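Local coordinates for TATA-box-binding protein (PDB 1MP9) that probably binds the TATA box of archaeal promoters as a general transcription factor, close to where RNA polymerase starts transcription, at residues 9-13 with 113-117; 117-123 with 185-191. All blocks are in the same frame, centred on the assembly; numbering follows the deposited sequence.

Interaction 1: 9-13 with 113-117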
loop_
_atom_site.group_PDB
_atom_site.type_symbol
_atom_site.label_atom_id
_atom_site.label_comp_id
_atom_site.label_asym_id
_atom_site.label_seq_id
_atom_site.Cartn_x
_atom_site.Cartn_y
_atom_site.Cartn_z
ATOM N N TYR A 9 21.977 2.652 12.174
ATOM C CA TYR A 9 20.915 1.768 11.716
ATOM C C TYR A 9 20.544 0.892 12.917
ATOM O O TYR A 9 21.357 0.125 13.408
ATOM C CB TYR A 9 21.411 0.900 10.546
ATOM C CG TYR A 9 20.345 -0.010 9.974
ATOM C CD1 TYR A 9 19.402 0.464 9.067
ATOM C CD2 TYR A 9 20.250 -1.339 10.387
ATOM C CE1 TYR A 9 18.387 -0.368 8.580
ATOM C CE2 TYR A 9 19.248 -2.178 9.909
ATOM C CZ TYR A 9 18.323 -1.689 9.007
ATOM O OH TYR A 9 17.333 -2.522 8.536
ATOM N N LYS A 10 19.311 1.014 13.391
ATOM C CA LYS A 10 18.870 0.242 14.546
ATOM C C LYS A 10 17.530 -0.406 14.250
ATOM O O LYS A 10 16.799 -0.792 15.166
ATOM C CB LYS A 10 18.722 1.168 15.765
ATOM C CG LYS A 10 20.023 1.869 16.220
ATOM C CD LYS A 10 20.967 0.901 16.919
ATOM C CE LYS A 10 20.306 0.277 18.144
ATOM N NZ LYS A 10 21.137 -0.819 18.735
ATOM N N ALA A 11 17.195 -0.525 12.970
ATOM C CA ALA A 11 15.903 -1.109 12.607
ATOM C C ALA A 11 15.830 -2.583 12.936
ATOM O O ALA A 11 16.798 -3.314 12.760
ATOM C CB ALA A 11 15.632 -0.895 11.131
ATOM N N VAL A 12 14.674 -3.002 13.437
ATOM C CA VAL A 12 14.410 -4.382 13.811
ATOM C C VAL A 12 13.251 -4.889 12.960
ATOM O O VAL A 12 12.176 -4.259 12.896
ATOM C CB VAL A 12 14.039 -4.485 15.303
ATOM C CG1 VAL A 12 13.644 -5.933 15.655
ATOM C CG2 VAL A 12 15.249 -4.020 16.162
ATOM N N VAL A 13 13.486 -6.021 12.298
ATOM C CA VAL A 13 12.508 -6.626 11.419
ATOM C C VAL A 13 11.864 -7.835 12.094
ATOM O O VAL A 13 12.557 -8.630 12.712
ATOM C CB VAL A 13 13.173 -7.110 10.089
ATOM C CG1 VAL A 13 12.132 -7.872 9.226
ATOM C CG2 VAL A 13 13.744 -5.903 9.305
ATOM N N ALA A 113 8.450 -3.709 10.970
ATOM C CA ALA A 113 9.760 -3.222 11.331
ATOM C C ALA A 113 9.608 -2.035 12.242
ATOM O O ALA A 113 8.567 -1.355 12.243
ATOM C CB ALA A 113 10.559 -2.813 10.109
ATOM N N ASN A 114 10.653 -1.810 13.030
ATOM C CA ASN A 114 10.727 -0.658 13.910
ATOM C C ASN A 114 12.008 0.029 13.511
ATOM O O ASN A 114 13.096 -0.520 13.745
ATOM C CB ASN A 114 10.872 -1.070 15.357
ATOM C CG ASN A 114 9.740 -0.599 16.196
ATOM O OD1 ASN A 114 8.578 -1.045 16.020
ATOM N ND2 ASN A 114 10.039 0.317 17.130
ATOM N N LEU A 115 11.903 1.226 12.947
ATOM C CA LEU A 115 13.103 1.955 12.530
ATOM C C LEU A 115 13.759 2.620 13.727
ATOM O O LEU A 115 14.907 2.992 13.652
ATOM C CB LEU A 115 12.768 3.037 11.507
ATOM C CG LEU A 115 12.232 2.549 10.163
ATOM C CD1 LEU A 115 11.884 3.769 9.300
ATOM C CD2 LEU A 115 13.273 1.698 9.467
ATOM N N HIS A 116 13.020 2.777 14.822
ATOM C CA HIS A 116 13.577 3.401 16.037
ATOM C C HIS A 116 14.009 4.838 15.889
ATOM O O HIS A 116 14.995 5.293 16.484
ATOM C CB HIS A 116 14.724 2.560 16.587
ATOM C CG HIS A 116 14.254 1.348 17.316
ATOM N ND1 HIS A 116 13.770 1.408 18.602
ATOM C CD2 HIS A 116 14.070 0.071 16.903
ATOM C CE1 HIS A 116 13.304 0.221 18.954
ATOM N NE2 HIS A 116 13.471 -0.608 17.938
ATOM N N VAL A 117 13.259 5.560 15.071
ATOM C CA VAL A 117 13.480 6.975 14.857
ATOM C C VAL A 117 12.105 7.474 14.524
ATOM O O VAL A 117 11.270 6.695 14.100
ATOM C CB VAL A 117 14.363 7.263 13.603
ATOM C CG1 VAL A 117 15.709 6.678 13.792
ATOM C CG2 VAL A 117 13.656 6.698 12.315
HETATM O O HOH W 1 17.297 2.685 12.456
#
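Val12 and Asn114 form an antiparallel hydrogen-bonded pair where strand 103-114 ends and strand 12-23 begins, with loop residues prolonging the contact to Lys10 and His116. Two backbone hydrogen bonds join the pair: Val12 N reaches Asn114 O at 3.0 Å, with 158° at the hydrogen, and Asn114 N donates back to Val12 O. The same carbonyls also receive backbone C-H groups, Ala11 CA lying 3.1 Å from Asn114 O and Ala113 CA 3.1 Å from Val12 O; each oxygen so takes one N-H and a weaker C-H contact. These two strands are central neighbours in the saddle-shaped sheet of the TBP fold, and strand 159-165 lies on the far side of 103-114, with a backbone hydrogen bond between Ala113 and Met160. Val13 and Ala113 point to the face backed by helix 168-184, where Val13 meets Val171 and His172; Val12 and Asn114 point to the other face, which in this family is the DNA-binding side. Beyond the strands, Leu115 sets off away from the facing chain, but CG beside its backbone N (chi1 -65°) swings CD2 back to 3.9 Å from Ala11 CB. Here a water takes over from direct pairing, accepting from Lys10 N at 2.8 Å and donating to Leu115 O at 2.7 Å. Past the end of its strand, His116 turns its side chain toward the facing segment: its ring meets Lys10 O obliquely, CD2 being 3.3 Å from that oxygen, while its ND1 is hydrogen-bonded to Glu192 and Asn114 ND2 sits over the rim of one ring face.

Interaction 2: 117-123 with 185-191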
loop_
_atom_site.group_PDB
_atom_site.type_symbol
_atom_site.label_atom_id
_atom_site.label_comp_id
_atom_site.label_asym_id
_atom_site.label_seq_id
_atom_site.Cartn_x
_atom_site.Cartn_y
_atom_site.Cartn_z
ATOM N N VAL A 117 13.259 5.560 15.071
ATOM C CA VAL A 117 13.480 6.975 14.857
ATOM C C VAL A 117 12.105 7.474 14.524
ATOM O O VAL A 117 11.270 6.695 14.100
ATOM C CB VAL A 117 14.363 7.263 13.603
ATOM C CG1 VAL A 117 15.709 6.678 13.792
ATOM C CG2 VAL A 117 13.656 6.698 12.315
ATOM N N ILE A 118 11.873 8.762 14.701
ATOM C CA ILE A 118 10.608 9.347 14.325
ATOM C C ILE A 118 10.734 9.736 12.843
ATOM O O ILE A 118 11.780 10.201 12.425
ATOM C CB ILE A 118 10.318 10.612 15.177
ATOM C CG1 ILE A 118 9.769 10.167 16.543
ATOM C CG2 ILE A 118 9.342 11.556 14.474
ATOM C CD1 ILE A 118 9.472 11.353 17.514
ATOM N N VAL A 119 9.668 9.545 12.068
ATOM C CA VAL A 119 9.699 9.882 10.647
ATOM C C VAL A 119 8.855 11.109 10.365
ATOM O O VAL A 119 7.714 11.182 10.784
ATOM C CB VAL A 119 9.174 8.685 9.799
ATOM C CG1 VAL A 119 9.375 8.959 8.274
ATOM C CG2 VAL A 119 9.937 7.411 10.227
ATOM N N ASN A 120 9.417 12.099 9.682
ATOM C CA ASN A 120 8.619 13.266 9.347
ATOM C C ASN A 120 7.902 12.896 8.028
ATOM O O ASN A 120 8.474 13.027 6.941
ATOM C CB ASN A 120 9.526 14.509 9.158
ATOM C CG ASN A 120 8.725 15.793 8.919
ATOM O OD1 ASN A 120 7.603 15.744 8.477
ATOM N ND2 ASN A 120 9.317 16.932 9.209
ATOM N N LEU A 121 6.650 12.455 8.125
ATOM C CA LEU A 121 5.903 12.031 6.936
ATOM C C LEU A 121 5.547 13.166 5.958
ATOM O O LEU A 121 5.617 12.972 4.729
ATOM C CB LEU A 121 4.638 11.290 7.363
ATOM C CG LEU A 121 4.853 10.073 8.279
ATOM C CD1 LEU A 121 3.517 9.448 8.581
ATOM C CD2 LEU A 121 5.780 9.058 7.609
ATOM N N ASP A 122 5.185 14.333 6.506
ATOM C CA ASP A 122 4.846 15.518 5.696
ATOM C C ASP A 122 6.045 15.864 4.824
ATOM O O ASP A 122 5.892 16.169 3.637
ATOM C CB ASP A 122 4.548 16.743 6.577
ATOM C CG ASP A 122 3.187 16.674 7.274
ATOM O OD1 ASP A 122 2.137 16.675 6.598
ATOM O OD2 ASP A 122 3.158 16.651 8.520
ATOM N N LYS A 123 7.239 15.809 5.411
ATOM C CA LYS A 123 8.445 16.133 4.670
ATOM C C LYS A 123 8.837 15.043 3.696
ATOM O O LYS A 123 9.201 15.341 2.550
ATOM C CB LYS A 123 9.606 16.405 5.616
ATOM C CG LYS A 123 10.873 16.867 4.907
ATOM C CD LYS A 123 11.964 17.182 5.917
ATOM C CE LYS A 123 13.223 17.717 5.211
ATOM N NZ LYS A 123 14.267 18.059 6.193
ATOM N N LEU A 185 17.421 12.146 2.936
ATOM C CA LEU A 185 16.524 13.291 2.759
ATOM C C LEU A 185 16.303 14.061 4.075
ATOM O O LEU A 185 15.529 15.016 4.112
ATOM C CB LEU A 185 15.173 12.816 2.216
ATOM C CG LEU A 185 15.178 12.104 0.840
ATOM C CD1 LEU A 185 13.831 11.423 0.614
ATOM C CD2 LEU A 185 15.480 13.143 -0.295
ATOM N N ASP A 186 17.006 13.669 5.132
ATOM C CA ASP A 186 16.867 14.343 6.431
ATOM C C ASP A 186 15.398 14.369 6.916
ATOM O O ASP A 186 14.849 15.417 7.290
ATOM C CB ASP A 186 17.408 15.772 6.353
ATOM C CG ASP A 186 17.454 16.447 7.723
ATOM O OD1 ASP A 186 17.551 15.754 8.753
ATOM O OD2 ASP A 186 17.401 17.678 7.772
ATOM N N CYS A 187 14.785 13.192 6.921
ATOM C CA CYS A 187 13.399 13.033 7.326
ATOM C C CYS A 187 13.214 12.222 8.604
ATOM O O CYS A 187 12.087 11.822 8.922
ATOM C CB CYS A 187 12.622 12.362 6.185
ATOM S SG CYS A 187 12.289 13.464 4.764
ATOM N N VAL A 188 14.294 11.955 9.335
ATOM C CA VAL A 188 14.149 11.188 10.567
ATOM C C VAL A 188 14.796 11.901 11.739
ATOM O O VAL A 188 15.723 12.699 11.569
ATOM C CB VAL A 188 14.732 9.758 10.455
ATOM C CG1 VAL A 188 14.001 8.965 9.329
ATOM C CG2 VAL A 188 16.216 9.809 10.193
ATOM N N LYS A 189 14.253 11.654 12.924
ATOM C CA LYS A 189 14.765 12.252 14.157
ATOM C C LYS A 189 14.982 11.061 15.075
ATOM O O LYS A 189 14.029 10.338 15.384
ATOM C CB LYS A 189 13.724 13.192 14.757
ATOM C CG LYS A 189 14.201 13.885 16.027
ATOM C CD LYS A 189 13.534 15.257 16.202
ATOM C CE LYS A 189 13.850 15.859 17.592
ATOM N NZ LYS A 189 13.437 17.289 17.591
ATOM N N PRO A 190 16.239 10.818 15.486
ATOM C CA PRO A 190 16.569 9.688 16.366
ATOM C C PRO A 190 16.320 10.057 17.838
ATOM O O PRO A 190 17.258 10.239 18.621
ATOM C CB PRO A 190 18.030 9.429 16.033
ATOM C CG PRO A 190 18.570 10.860 15.809
ATOM C CD PRO A 190 17.443 11.571 15.073
ATOM N N VAL A 191 15.039 10.151 18.199
ATOM C CA VAL A 191 14.651 10.560 19.557
ATOM C C VAL A 191 15.081 9.656 20.689
ATOM O O VAL A 191 15.005 10.052 21.857
ATOM C CB VAL A 191 13.110 10.774 19.681
ATOM C CG1 VAL A 191 12.347 9.534 19.238
ATOM C CG2 VAL A 191 12.752 11.106 21.142
#
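Lys123 reaches out of helix 121-127 along the backbone turn at 185-187, its chain fully extended and CG anti to the backbone N (chi1 -175°). Lys123 CB starts 4.1 Å from Cys187 SG, and CG passes closer to the same sulfur, at 3.7 Å. Lys123 CD then comes within 3.7 Å of Asp186 O, its CE lies 3.7 Å from Leu185 O, and NZ ends the run with a hydrogen bond of 2.9 Å to Asp186 O. The ammonium also makes a long salt bridge to Asp186 OD2 and a hydrogen bond to Gln46 O of the second subunit. Shortened to an alanine, this residue would probably leave Asp186 O and the Asp186 carboxylate without their positive partner, lose the bond to Gln46 of the second subunit, and uncover Cys187 SG. In the receiving turn, Asp186, the first residue past helix 168-184 to leave helical angles, has the positive phi of a Schellman motif. From it the chain enters a two-stranded antiparallel sheet, in which Ile118 and Lys189 form a hydrogen-bonded pair and Val119 and Val188 a non-hydrogen-bonded one. Asn120 N extends this ladder with a nearly straight bond (176°) of 2.8 Å to Cys187 O, while its OD1 caps the helix by accepting from Lys123 N. On the side facing helix 168-184, Val117 CG2 packs obliquely on Val188 CB at 3.7 Å; on the other, Ile118 CG1 and CD1 meet Val191 CG1.

How the interactions relate
Interactions 1 and 2 follow each other along the chain: the end of strand 103-114 pairs with the start of strand 12-23, and after a short loop strand 118-119 pairs with 188-189. Their centres lie 13 Å apart, about 18 Å and 25 Å from the centre of the chain. Val117 is shared, idle in interaction 1 but packed in interaction 2. His116 is hydrogen-bonded to Glu192, which directly follows segment 185-191. Helix 168-184 backs both contacts, whereas the second subunit touches only interaction 2. As in other TBPs, the face of the large sheet turned from that helix is expected to meet DNA; interaction 1 places Val12 and Asn114 on it, interaction 2 belongs to the separate two-stranded sheet.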